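Local coordinates for peptidase, M20/M25/M40 family (Staphylococcus aureus, PDB 4EWT), which probably hydrolyses amide bonds of N-acylated amino acids or related substrates, as a metal-dependent amidohydrolase of the M20 peptidase family with two manganese ions in its active site, at residues N2-L5 with I6-K10; R20-L23 with H24-E28; G212-F215 with V216-L219; T307-V310 with A311-K315; E333-A336 with Y337-K340. All coordinates share one frame; numbering follows the deposited sequence.

Interaction 1: N2-L5 with I6-K10; sequences NQQL and IETLK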
loop_
_atom_site.group_PDB
_atom_site.type_symbol
_atom_site.label_atom_id
_atom_site.label_comp_id
_atom_site.label_asym_id
_atom_site.label_seq_id
_atom_site.Cartn_x
_atom_site.Cartn_y
_atom_site.Cartn_z
ATOM N N ASN A 2 -37.116 -34.240 37.927
ATOM C CA ASN A 2 -37.186 -33.180 36.934
ATOM C C ASN A 2 -38.458 -32.417 36.922
ATOM O O ASN A 2 -38.495 -31.217 36.803
ATOM C CB ASN A 2 -37.051 -33.789 35.582
ATOM C CG ASN A 2 -35.959 -34.767 35.525
ATOM O OD1 ASN A 2 -36.185 -35.963 35.529
ATOM N ND2 ASN A 2 -34.744 -34.274 35.492
ATOM N N GLN A 3 -39.520 -33.173 37.007
ATOM C CA GLN A 3 -40.854 -32.680 37.091
ATOM C C GLN A 3 -41.011 -31.669 38.200
ATOM O O GLN A 3 -41.516 -30.608 37.992
ATOM C CB GLN A 3 -41.684 -33.889 37.405
ATOM C CG GLN A 3 -40.989 -35.195 36.988
ATOM C CD GLN A 3 -40.050 -35.797 38.035
ATOM O OE1 GLN A 3 -39.303 -36.725 37.733
ATOM N NE2 GLN A 3 -40.090 -35.279 39.265
ATOM N N GLN A 4 -40.558 -32.034 39.382
ATOM C CA GLN A 4 -40.563 -31.185 40.581
ATOM C C GLN A 4 -39.722 -29.927 40.378
ATOM O O GLN A 4 -40.123 -28.830 40.774
ATOM C CB GLN A 4 -40.063 -31.960 41.806
ATOM C CG GLN A 4 -40.209 -31.180 43.123
ATOM C CD GLN A 4 -39.432 -31.777 44.290
ATOM O OE1 GLN A 4 -38.990 -32.930 44.247
ATOM N NE2 GLN A 4 -39.269 -30.987 45.348
ATOM N N LEU A 5 -38.556 -30.102 39.757
ATOM C CA LEU A 5 -37.665 -29.000 39.426
ATOM C C LEU A 5 -38.396 -27.942 38.599
ATOM O O LEU A 5 -38.428 -26.766 38.972
ATOM C CB LEU A 5 -36.452 -29.521 38.651
ATOM C CG LEU A 5 -35.076 -28.836 38.691
ATOM C CD1 LEU A 5 -34.503 -28.775 37.291
ATOM C CD2 LEU A 5 -35.042 -27.462 39.357
ATOM N N ILE A 6 -38.996 -28.370 37.493
ATOM C CA ILE A 6 -39.630 -27.446 36.549
ATOM C C ILE A 6 -40.734 -26.616 37.204
ATOM O O ILE A 6 -40.753 -25.387 37.069
ATOM C CB ILE A 6 -40.165 -28.176 35.275
ATOM C CG1 ILE A 6 -39.064 -29.018 34.606
ATOM C CG2 ILE A 6 -40.799 -27.185 34.290
ATOM C CD1 ILE A 6 -37.788 -28.255 34.194
ATOM N N GLU A 7 -41.630 -27.260 37.950
ATOM C CA GLU A 7 -42.711 -26.507 38.564
ATOM C C GLU A 7 -42.269 -25.615 39.701
ATOM O O GLU A 7 -42.820 -24.568 39.902
ATOM C CB GLU A 7 -43.922 -27.367 38.945
ATOM C CG GLU A 7 -43.771 -28.813 38.726
ATOM C CD GLU A 7 -44.994 -29.454 38.090
ATOM O OE1 GLU A 7 -44.905 -29.807 36.902
ATOM O OE2 GLU A 7 -46.041 -29.619 38.764
ATOM N N THR A 8 -41.263 -26.023 40.435
ATOM C CA THR A 8 -40.681 -25.117 41.432
ATOM C C THR A 8 -40.100 -23.875 40.761
ATOM O O THR A 8 -40.283 -22.760 41.247
ATOM C CB THR A 8 -39.565 -25.773 42.264
ATOM O OG1 THR A 8 -40.001 -27.046 42.743
ATOM C CG2 THR A 8 -39.206 -24.898 43.453
ATOM N N LEU A 9 -39.396 -24.075 39.648
ATOM C CA LEU A 9 -38.794 -22.964 38.923
ATOM C C LEU A 9 -39.855 -22.063 38.303
ATOM O O LEU A 9 -39.783 -20.836 38.425
ATOM C CB LEU A 9 -37.801 -23.466 37.868
ATOM C CG LEU A 9 -36.480 -24.025 38.416
ATOM C CD1 LEU A 9 -35.596 -24.493 37.287
ATOM C CD2 LEU A 9 -35.732 -23.000 39.271
ATOM N N LYS A 10 -40.843 -22.656 37.673
ATOM C CA LYS A 10 -41.933 -21.870 37.152
ATOM C C LYS A 10 -42.590 -21.031 38.212
ATOM O O LYS A 10 -42.932 -19.924 37.959
ATOM C CB LYS A 10 -42.969 -22.737 36.478
ATOM C CG LYS A 10 -42.457 -23.430 35.289
ATOM C CD LYS A 10 -43.320 -24.557 34.886
ATOM C CE LYS A 10 -43.657 -24.454 33.434
ATOM N NZ LYS A 10 -44.516 -25.514 32.921
#

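Interaction 2: R20-L23 with H24-E28; sequences RRYL and HQHPE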
loop_
_atom_site.group_PDB
_atom_site.type_symbol
_atom_site.label_atom_id
_atom_site.label_comp_id
_atom_site.label_asym_id
_atom_site.label_seq_id
_atom_site.Cartn_x
_atom_site.Cartn_y
_atom_site.Cartn_z
ATOM N N ARG A 20 -33.614 -9.546 38.817
ATOM C CA ARG A 20 -32.873 -9.012 37.711
ATOM C C ARG A 20 -32.978 -7.487 37.711
ATOM O O ARG A 20 -32.013 -6.790 37.592
ATOM C CB ARG A 20 -33.420 -9.532 36.416
ATOM C CG ARG A 20 -33.784 -8.401 35.509
ATOM C CD ARG A 20 -33.684 -8.760 34.078
ATOM N NE ARG A 20 -32.937 -7.768 33.326
ATOM C CZ ARG A 20 -33.437 -6.999 32.374
ATOM N NH1 ARG A 20 -34.695 -7.071 32.058
ATOM N NH2 ARG A 20 -32.666 -6.136 31.758
ATOM N N ARG A 21 -34.191 -7.020 37.906
ATOM C CA ARG A 21 -34.515 -5.603 37.870
ATOM C C ARG A 21 -33.796 -4.806 38.949
ATOM O O ARG A 21 -33.269 -3.727 38.672
ATOM C CB ARG A 21 -36.025 -5.410 37.963
ATOM C CG ARG A 21 -36.744 -5.961 36.752
ATOM C CD ARG A 21 -38.228 -5.693 36.782
ATOM N NE ARG A 21 -38.863 -6.289 35.612
ATOM C CZ ARG A 21 -40.093 -6.016 35.191
ATOM N NH1 ARG A 21 -40.847 -5.133 35.835
ATOM N NH2 ARG A 21 -40.562 -6.627 34.111
ATOM N N TYR A 22 -33.765 -5.339 40.169
ATOM C CA TYR A 22 -32.978 -4.726 41.233
ATOM C C TYR A 22 -31.490 -4.627 40.856
ATOM O O TYR A 22 -30.863 -3.586 41.063
ATOM C CB TYR A 22 -33.142 -5.469 42.566
ATOM C CG TYR A 22 -32.269 -4.868 43.643
ATOM C CD1 TYR A 22 -32.718 -3.797 44.417
ATOM C CD2 TYR A 22 -30.967 -5.335 43.852
ATOM C CE1 TYR A 22 -31.905 -3.227 45.394
ATOM C CE2 TYR A 22 -30.145 -4.767 44.819
ATOM C CZ TYR A 22 -30.619 -3.719 45.585
ATOM O OH TYR A 22 -29.799 -3.167 46.544
ATOM N N LEU A 23 -30.935 -5.711 40.315
ATOM C CA LEU A 23 -29.523 -5.736 39.929
ATOM C C LEU A 23 -29.235 -4.845 38.722
ATOM O O LEU A 23 -28.165 -4.239 38.633
ATOM C CB LEU A 23 -29.060 -7.161 39.638
ATOM C CG LEU A 23 -28.967 -8.145 40.801
ATOM C CD1 LEU A 23 -28.806 -9.552 40.252
ATOM C CD2 LEU A 23 -27.823 -7.786 41.736
ATOM N N HIS A 24 -30.195 -4.783 37.800
ATOM C CA HIS A 24 -30.118 -3.919 36.631
ATOM C C HIS A 24 -30.032 -2.446 37.047
ATOM O O HIS A 24 -29.324 -1.650 36.414
ATOM C CB HIS A 24 -31.333 -4.143 35.725
ATOM C CG HIS A 24 -31.166 -3.585 34.347
ATOM N ND1 HIS A 24 -30.539 -4.281 33.335
ATOM C CD2 HIS A 24 -31.535 -2.396 33.815
ATOM C CE1 HIS A 24 -30.525 -3.541 32.239
ATOM N NE2 HIS A 24 -31.128 -2.395 32.503
ATOM N N GLN A 25 -30.754 -2.111 38.116
ATOM C CA GLN A 25 -30.811 -0.765 38.687
ATOM C C GLN A 25 -29.530 -0.342 39.399
ATOM O O GLN A 25 -29.230 0.859 39.488
ATOM C CB GLN A 25 -31.986 -0.654 39.679
ATOM C CG GLN A 25 -33.107 0.263 39.213
ATOM C CD GLN A 25 -34.215 0.453 40.241
ATOM O OE1 GLN A 25 -34.045 0.186 41.434
ATOM N NE2 GLN A 25 -35.362 0.923 39.774
ATOM N N HIS A 26 -28.793 -1.321 39.924
ATOM C CA HIS A 26 -27.590 -1.041 40.709
ATOM C C HIS A 26 -26.343 -1.688 40.111
ATOM O O HIS A 26 -25.646 -2.432 40.808
ATOM C CB HIS A 26 -27.770 -1.493 42.167
ATOM C CG HIS A 26 -28.675 -0.616 42.976
ATOM N ND1 HIS A 26 -29.935 -1.012 43.374
ATOM C CD2 HIS A 26 -28.497 0.632 43.474
ATOM C CE1 HIS A 26 -30.495 -0.045 44.082
ATOM N NE2 HIS A 26 -29.644 0.964 44.157
ATOM N N PRO A 27 -26.042 -1.398 38.826
ATOM C CA PRO A 27 -24.885 -2.040 38.200
ATOM C C PRO A 27 -23.570 -1.460 38.709
ATOM O O PRO A 27 -23.503 -0.274 39.058
ATOM C CB PRO A 27 -25.070 -1.717 36.719
ATOM C CG PRO A 27 -25.743 -0.386 36.720
ATOM C CD PRO A 27 -26.654 -0.392 37.930
ATOM N N GLU A 28 -22.542 -2.297 38.764
ATOM C CA GLU A 28 -21.211 -1.840 39.144
ATOM C C GLU A 28 -20.155 -2.332 38.177
ATOM O O GLU A 28 -20.249 -3.440 37.648
ATOM C CB GLU A 28 -20.862 -2.298 40.550
ATOM C CG GLU A 28 -21.571 -1.523 41.641
ATOM C CD GLU A 28 -21.511 -2.230 42.968
ATOM O OE1 GLU A 28 -21.592 -3.480 42.979
ATOM O OE2 GLU A 28 -21.381 -1.539 43.996
HETATM O O HOH W 1 -25.877 -5.460 39.920
#

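Interaction 3: G212-F215 with V216-L219; sequences GSYF and VTAL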
loop_
_atom_site.group_PDB
_atom_site.type_symbol
_atom_site.label_atom_id
_atom_site.label_comp_id
_atom_site.label_asym_id
_atom_site.label_seq_id
_atom_site.Cartn_x
_atom_site.Cartn_y
_atom_site.Cartn_z
ATOM N N GLY A 212 4.458 4.065 9.194
ATOM C CA GLY A 212 3.305 3.523 9.907
ATOM C C GLY A 212 2.146 3.253 8.953
ATOM O O GLY A 212 1.431 2.257 9.111
ATOM N N SER A 213 1.980 4.129 7.957
ATOM C CA SER A 213 0.931 3.960 6.937
ATOM C C SER A 213 1.207 2.763 6.037
ATOM O O SER A 213 0.277 2.037 5.679
ATOM C CB SER A 213 0.796 5.210 6.085
ATOM O OG SER A 213 0.188 6.238 6.865
ATOM N N TYR A 214 2.476 2.574 5.651
ATOM C CA TYR A 214 2.836 1.389 4.882
ATOM C C TYR A 214 2.621 0.148 5.729
ATOM O O TYR A 214 2.083 -0.835 5.233
ATOM C CB TYR A 214 4.264 1.449 4.294
ATOM C CG TYR A 214 4.324 2.172 2.949
ATOM C CD1 TYR A 214 4.091 1.497 1.732
ATOM C CD2 TYR A 214 4.593 3.547 2.892
ATOM C CE1 TYR A 214 4.135 2.206 0.470
ATOM C CE2 TYR A 214 4.649 4.249 1.658
ATOM C CZ TYR A 214 4.421 3.590 0.462
ATOM O OH TYR A 214 4.482 4.323 -0.725
ATOM N N PHE A 215 3.003 0.194 7.003
ATOM C CA PHE A 215 2.655 -0.889 7.924
ATOM C C PHE A 215 1.163 -1.255 7.984
ATOM O O PHE A 215 0.844 -2.438 8.006
ATOM C CB PHE A 215 3.143 -0.600 9.349
ATOM C CG PHE A 215 2.805 -1.693 10.333
ATOM C CD1 PHE A 215 3.581 -2.853 10.403
ATOM C CD2 PHE A 215 1.728 -1.563 11.187
ATOM C CE1 PHE A 215 3.282 -3.873 11.306
ATOM C CE2 PHE A 215 1.426 -2.581 12.110
ATOM C CZ PHE A 215 2.212 -3.740 12.159
ATOM N N VAL A 216 0.268 -0.257 8.032
ATOM C CA VAL A 216 -1.172 -0.537 8.098
ATOM C C VAL A 216 -1.633 -1.261 6.828
ATOM O O VAL A 216 -2.362 -2.237 6.936
ATOM C CB VAL A 216 -2.037 0.733 8.414
ATOM C CG1 VAL A 216 -3.522 0.444 8.305
ATOM C CG2 VAL A 216 -1.717 1.280 9.842
ATOM N N THR A 217 -1.177 -0.809 5.648
ATOM C CA THR A 217 -1.503 -1.456 4.388
ATOM C C THR A 217 -0.970 -2.891 4.298
ATOM O O THR A 217 -1.695 -3.792 3.870
ATOM C CB THR A 217 -0.979 -0.657 3.151
ATOM O OG1 THR A 217 0.460 -0.640 3.180
ATOM C CG2 THR A 217 -1.526 0.769 3.148
ATOM N N ALA A 218 0.288 -3.102 4.694
ATOM C CA ALA A 218 0.881 -4.444 4.702
ATOM C C ALA A 218 0.198 -5.391 5.709
ATOM O O ALA A 218 0.115 -6.605 5.493
ATOM C CB ALA A 218 2.392 -4.354 4.976
ATOM N N LEU A 219 -0.261 -4.839 6.826
ATOM C CA LEU A 219 -0.917 -5.630 7.859
ATOM C C LEU A 219 -2.179 -6.368 7.363
ATOM O O LEU A 219 -2.549 -7.402 7.921
ATOM C CB LEU A 219 -1.295 -4.734 9.024
ATOM C CG LEU A 219 -1.721 -5.398 10.338
ATOM C CD1 LEU A 219 -0.561 -6.178 10.950
ATOM C CD2 LEU A 219 -2.178 -4.314 11.259
#

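Interaction 4: T307-V310 with A311-K315; sequences TEYV and AKTLK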
loop_
_atom_site.group_PDB
_atom_site.type_symbol
_atom_site.label_atom_id
_atom_site.label_comp_id
_atom_site.label_asym_id
_atom_site.label_seq_id
_atom_site.Cartn_x
_atom_site.Cartn_y
_atom_site.Cartn_z
ATOM N N THR A 307 -20.229 -31.076 25.952
ATOM C CA THR A 307 -21.215 -30.251 25.239
ATOM C C THR A 307 -22.285 -31.096 24.576
ATOM O O THR A 307 -23.460 -30.730 24.603
ATOM C CB THR A 307 -20.571 -29.332 24.178
ATOM O OG1 THR A 307 -19.591 -28.500 24.798
ATOM C CG2 THR A 307 -21.621 -28.446 23.506
ATOM N N GLU A 308 -21.886 -32.218 23.977
ATOM C CA GLU A 308 -22.858 -33.112 23.347
ATOM C C GLU A 308 -23.726 -33.788 24.394
ATOM O O GLU A 308 -24.938 -33.939 24.200
ATOM C CB GLU A 308 -22.187 -34.159 22.453
ATOM C CG GLU A 308 -23.007 -34.493 21.205
ATOM C CD GLU A 308 -23.050 -33.338 20.203
ATOM O OE1 GLU A 308 -24.162 -32.904 19.818
ATOM O OE2 GLU A 308 -21.969 -32.856 19.804
ATOM N N TYR A 309 -23.113 -34.185 25.506
ATOM C CA TYR A 309 -23.877 -34.674 26.643
ATOM C C TYR A 309 -24.950 -33.659 27.048
ATOM O O TYR A 309 -26.093 -34.033 27.289
ATOM C CB TYR A 309 -22.964 -35.000 27.833
ATOM C CG TYR A 309 -23.725 -35.114 29.129
ATOM C CD1 TYR A 309 -24.349 -36.307 29.485
ATOM C CD2 TYR A 309 -23.849 -34.020 29.985
ATOM C CE1 TYR A 309 -25.063 -36.413 30.657
ATOM C CE2 TYR A 309 -24.565 -34.114 31.165
ATOM C CZ TYR A 309 -25.166 -35.317 31.492
ATOM O OH TYR A 309 -25.880 -35.430 32.648
ATOM N N VAL A 310 -24.576 -32.377 27.108
ATOM C CA VAL A 310 -25.497 -31.318 27.536
ATOM C C VAL A 310 -26.695 -31.195 26.591
ATOM O O VAL A 310 -27.844 -31.127 27.037
ATOM C CB VAL A 310 -24.772 -29.951 27.717
ATOM C CG1 VAL A 310 -25.770 -28.803 27.802
ATOM C CG2 VAL A 310 -23.879 -29.980 28.950
ATOM N N ALA A 311 -26.417 -31.183 25.293
ATOM C CA ALA A 311 -27.455 -31.115 24.277
ATOM C C ALA A 311 -28.327 -32.374 24.240
ATOM O O ALA A 311 -29.525 -32.293 23.954
ATOM C CB ALA A 311 -26.838 -30.871 22.929
ATOM N N LYS A 312 -27.719 -33.529 24.517
ATOM C CA LYS A 312 -28.435 -34.804 24.528
ATOM C C LYS A 312 -29.412 -34.815 25.699
ATOM O O LYS A 312 -30.592 -35.141 25.537
ATOM C CB LYS A 312 -27.451 -35.984 24.620
ATOM C CG LYS A 312 -28.100 -37.357 24.834
ATOM C CD LYS A 312 -27.069 -38.484 24.876
ATOM C CE LYS A 312 -27.752 -39.844 24.942
ATOM N NZ LYS A 312 -26.791 -40.985 24.866
ATOM N N THR A 313 -28.907 -34.434 26.870
ATOM C CA THR A 313 -29.693 -34.382 28.098
ATOM C C THR A 313 -30.894 -33.444 27.955
ATOM O O THR A 313 -32.008 -33.790 28.345
ATOM C CB THR A 313 -28.813 -33.943 29.290
ATOM O OG1 THR A 313 -27.697 -34.834 29.424
ATOM C CG2 THR A 313 -29.599 -33.935 30.573
ATOM N N LEU A 314 -30.670 -32.267 27.375
ATOM C CA LEU A 314 -31.724 -31.259 27.260
ATOM C C LEU A 314 -32.811 -31.634 26.254
ATOM O O LEU A 314 -33.976 -31.291 26.444
ATOM C CB LEU A 314 -31.141 -29.885 26.927
ATOM C CG LEU A 314 -30.313 -29.182 28.004
ATOM C CD1 LEU A 314 -29.593 -27.973 27.413
ATOM C CD2 LEU A 314 -31.175 -28.774 29.187
ATOM N N LYS A 315 -32.424 -32.331 25.188
ATOM C CA LYS A 315 -33.379 -32.776 24.176
ATOM C C LYS A 315 -34.231 -33.930 24.701
ATOM O O LYS A 315 -35.411 -34.039 24.369
ATOM C CB LYS A 315 -32.660 -33.153 22.873
ATOM C CG LYS A 315 -32.319 -31.949 21.989
ATOM C CD LYS A 315 -31.645 -32.346 20.675
ATOM C CE LYS A 315 -30.130 -32.162 20.725
ATOM N NZ LYS A 315 -29.433 -32.677 19.507
#

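Interaction 5: E333-A336 with Y337-K340; sequences EDFA and YYAK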
loop_
_atom_site.group_PDB
_atom_site.type_symbol
_atom_site.label_atom_id
_atom_site.label_comp_id
_atom_site.label_asym_id
_atom_site.label_seq_id
_atom_site.Cartn_x
_atom_site.Cartn_y
_atom_site.Cartn_z
ATOM N N GLU A 333 -14.800 -13.985 25.763
ATOM C CA GLU A 333 -15.530 -14.322 26.963
ATOM C C GLU A 333 -14.531 -14.973 27.912
ATOM O O GLU A 333 -13.813 -15.900 27.511
ATOM C CB GLU A 333 -16.677 -15.278 26.586
ATOM C CG GLU A 333 -17.330 -16.036 27.719
ATOM C CD GLU A 333 -17.981 -15.143 28.741
ATOM O OE1 GLU A 333 -18.839 -14.325 28.344
ATOM O OE2 GLU A 333 -17.628 -15.260 29.935
ATOM N N ASP A 334 -14.467 -14.506 29.158
ATOM C CA ASP A 334 -13.476 -15.070 30.078
ATOM C C ASP A 334 -13.843 -16.422 30.692
ATOM O O ASP A 334 -13.015 -17.057 31.347
ATOM C CB ASP A 334 -12.924 -14.036 31.080
ATOM C CG ASP A 334 -13.610 -14.066 32.434
ATOM O OD1 ASP A 334 -14.713 -14.638 32.565
ATOM O OD2 ASP A 334 -13.022 -13.487 33.379
ATOM N N PHE A 335 -15.060 -16.883 30.421
ATOM C CA PHE A 335 -15.426 -18.278 30.672
ATOM C C PHE A 335 -14.402 -19.212 30.028
ATOM O O PHE A 335 -14.215 -20.345 30.478
ATOM C CB PHE A 335 -16.823 -18.590 30.123
ATOM C CG PHE A 335 -17.321 -19.966 30.472
ATOM C CD1 PHE A 335 -18.047 -20.178 31.641
ATOM C CD2 PHE A 335 -17.075 -21.052 29.624
ATOM C CE1 PHE A 335 -18.511 -21.437 31.979
ATOM C CE2 PHE A 335 -17.534 -22.318 29.944
ATOM C CZ PHE A 335 -18.258 -22.518 31.136
ATOM N N ALA A 336 -13.742 -18.722 28.978
ATOM C CA ALA A 336 -12.745 -19.507 28.249
ATOM C C ALA A 336 -11.621 -20.014 29.143
ATOM O O ALA A 336 -11.023 -21.049 28.856
ATOM C CB ALA A 336 -12.183 -18.705 27.104
ATOM N N TYR A 337 -11.324 -19.269 30.206
ATOM C CA TYR A 337 -10.363 -19.696 31.223
ATOM C C TYR A 337 -10.807 -20.946 31.978
ATOM O O TYR A 337 -9.988 -21.830 32.211
ATOM C CB TYR A 337 -10.060 -18.568 32.213
ATOM C CG TYR A 337 -9.117 -17.508 31.674
ATOM C CD1 TYR A 337 -7.806 -17.825 31.321
ATOM C CD2 TYR A 337 -9.532 -16.184 31.546
ATOM C CE1 TYR A 337 -6.938 -16.846 30.831
ATOM C CE2 TYR A 337 -8.684 -15.207 31.073
ATOM C CZ TYR A 337 -7.393 -15.542 30.712
ATOM O OH TYR A 337 -6.561 -14.562 30.240
ATOM N N TYR A 338 -12.088 -21.029 32.355
ATOM C CA TYR A 338 -12.633 -22.267 32.933
ATOM C C TYR A 338 -12.520 -23.394 31.924
ATOM O O TYR A 338 -12.096 -24.502 32.256
ATOM C CB TYR A 338 -14.119 -22.133 33.314
ATOM C CG TYR A 338 -14.425 -20.990 34.228
ATOM C CD1 TYR A 338 -14.006 -21.008 35.557
ATOM C CD2 TYR A 338 -15.145 -19.894 33.776
ATOM C CE1 TYR A 338 -14.272 -19.965 36.394
ATOM C CE2 TYR A 338 -15.423 -18.840 34.614
ATOM C CZ TYR A 338 -14.981 -18.885 35.929
ATOM O OH TYR A 338 -15.245 -17.844 36.786
ATOM N N ALA A 339 -12.903 -23.086 30.684
ATOM C CA ALA A 339 -12.993 -24.074 29.624
ATOM C C ALA A 339 -11.630 -24.671 29.260
ATOM O O ALA A 339 -11.561 -25.683 28.571
ATOM C CB ALA A 339 -13.673 -23.472 28.409
ATOM N N LYS A 340 -10.561 -24.048 29.748
ATOM C CA LYS A 340 -9.197 -24.497 29.488
ATOM C C LYS A 340 -8.609 -25.282 30.676
ATOM O O LYS A 340 -7.630 -26.016 30.514
ATOM C CB LYS A 340 -8.316 -23.295 29.127
ATOM C CG LYS A 340 -7.085 -23.627 28.301
ATOM C CD LYS A 340 -6.433 -22.366 27.716
ATOM C CE LYS A 340 -6.131 -21.318 28.799
ATOM N NZ LYS A 340 -4.996 -21.709 29.683
#

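Interaction 1: N2-L5 with I6-K10
T8 folds its hydroxyl back onto the helix one turn earlier, where OG1 donates to Q4 O at 2.7 Å. The same carbonyl also takes the backbone N-H of T8, N to O 3.0 Å, and the two donors arrive from opposite faces of its plane. Q4 O is therefore gripped twice by one residue. The torsion explains the reach: OG1 of T8 stands anti to the carbonyl carbon and beside its own backbone N (chi1 -48°), which turns it toward the preceding turn. Q4 itself runs out extended alongside T8, and its CG is the part that approaches the hydroxyl.

A second, apolar pair lies next to this one. L5 and L9 run side by side in the same direction, with L5 CD2 3.7 Å from L9 CD1, and the helical bond from L9 N to L5 O, 2.9 Å, holds their backbones one turn apart. On the flank, CG1 of I6 rests 3.2 Å from N2 O, the carbonyl to which I6 N also donates. The exposed E7 lays its CG against Q3 O.

Beyond these residues, L5, T8 and L9 all meet T118 of helix 105-120, while L5 and L9 also reach L385 and A377 of helix 372-386. The arrangement is that of an amphipathic N-terminal alpha-helix, 2-11, laid by its leucine ridge against two helices of the metal-binding domain.

Interaction 2: R20-L23 with H24-E28
This is a local contact round the C-terminal end of helix 13-25, where R20 and Y22 meet H24 and H26 as the chain leaves the helix for a proline-bearing loop. The last regular turn is held by H24 N to R20 O, 2.7 Å, and Q25 N to R21 O, 3.0 Å. After that the bonding frays, for H26 N makes only weak bonds, to Y22 O and L23 O.

R20 and H24 point the same way, with guanidinium and imidazole planes 74° apart and R20 NH2 3.2 Å from H24 ND1. D106 OD2 binds R20 NE and also H24 ND1, E370 pairs with R20 NH1, and E86 OE2 is hydrogen-bonded to H24 NE2. Bonds at both ring nitrogens thus fix the rotation of the buried imidazole, and the carboxylates would be expected to offset the arginine's charge.

On the other flank ND1 of H26 lies over one face of the Y22 ring, 3.6 Å from CZ and toward the rim, the two rings meeting obliquely at 47°. A chi1 of 177° carries the Y22 phenol forward along the helix to H26. A water lies within hydrogen-bonding distance of L23 O (2.9 Å) and H26 O, though it has more acceptors near it than protons to give. The whole is a helix C-terminus unwinding into a loop, with H24 about 12 Å from a manganese ion and joined to helix 105-120 through D106, the neighbour of the manganese ligand H105.

Interaction 3: G212-F215 with V216-L219
The backbone keeps regular alpha-helical bonds through residues 212-219 of helix 208-226, among them V216 N to G212 O at 3.0 Å and L219 N to F215 O at 2.9 Å. T217 adds a side-chain bond: its OG1 donates to Y214 O over 2.6 Å, while A218 N binds the same oxygen at 2.9 Å. With chi1 at 65°, OG1 sits between its own backbone N and carbonyl carbon, and CG2 is turned to within 3.4 Å of S213 O. On another flank F215 and L219 meet obliquely, CZ of the ring lying 3.9 Å from L219 CD1, and both lean on L277 of helix 264-285. Y214 faces the assembly: its OH bonds to T217 O of the third subunit, and its side chain packs on Y214 of the third and fourth subunits. The helix thus has an apolar flank packed within its own subunit and a tyrosine-threonine flank at the meeting of subunits, where turning the T217 hydroxyl onto Y214 O satisfies a buried polar group within the helix.

Interaction 4: T307-V310 with A311-K315
Y309 and T313 form a tight pair on the amphipathic alpha-helix 304-316, which packs against helix 372-386 and strands 173-176 and 322-325 of the mixed sheet of the metal-binding domain. The T313 hydroxyl does two things at once. It donates to Y309 O, with OG1 2.8 Å from that oxygen and above the carbonyl plane, while T313 N reaches the opposite face of the same carbonyl at 2.9 Å. OG1 also sits over one face of the Y309 ring, 3.3 Å from CZ and displaced toward the rim. The phenol gets there because CG is anti to the backbone N (chi1 163°), swinging the ring forward over the next turn; its OH is then held by D386 at the end of helix 372-386.

V310 and L314 make up the buried core. They run alongside each other, V310 CG1 to L314 CD1 3.9 Å, and both press on V383. A311, on a neighbouring flank, meets Y176 of strand 173-176.

The solvent side is looser. K312 stretches away fully extended and exposed, leaving CB as its nearest side-chain atom to E308 O. E308 and K315 bring opposite charges near each other without touching, OE1 to NZ being 5.3 Å, and K315 NZ makes a weak bond to the hydroxyl of Y176. Beneath the K312 side chain, K312 N donates to E308 O at 2.8 Å, a regular helical bond.

Interaction 5: E333-A336 with Y337-K340
F335 and Y338 supply the aromatic part of this contact: their side chains cross at about a right angle, with F335 CD1 3.6 Å from Y338 CD2 and the ring planes inclined at 59°. The F335 chi1 of -174° swings its ring past its own carbonyl carbon toward Y338, whose CD2 also lies 3.5 Å from F335 O. Apolar contact is extended by F335 CE2 to A339 CB, 4.3 Å, and by L300, which touches F335 and A339.

The hydrogen bonds start the helix. E333 OE2 accepts from F335 N at 3.1 Å through its anti lone pair, a capping bond; Y337 N donates to D334 O at 3.0 Å from well above the carbonyl plane, and A339 N binds F335 O at 3.0 Å within it. Q135 bonds to D334 and Y338.

Among charged groups, R76 forms salt bridges with both E333 and D334. With D334 about 8 Å from a manganese ion, this is the short, weakly bonded helix 335-341, its start capped by E333, set beside the dinuclear metal site.

All five contacts are local, within or at the end of a helix, and come in series along the chain from interaction 1 to interaction 5. Interactions 1 and 2 lie on the consecutive helices 2-11 and 13-25, their centres about 26 Å apart. Interactions 1 and 4 are linked indirectly, since both pack on helix 372-386, with nearest atoms about 7 Å apart. The centre of interaction 5 lies about 8 Å from the centre of the chain, and its nearest atoms are about 8 Å from interaction 4. Interaction 3 stands apart, about 58 Å from interaction 1 between centres, on helix 208-226 beside the antiparallel sheet. This fits the two-domain plan of M20 peptidases: four contacts belong to the metal-binding domain, and interaction 3 to the domain that joins subunits.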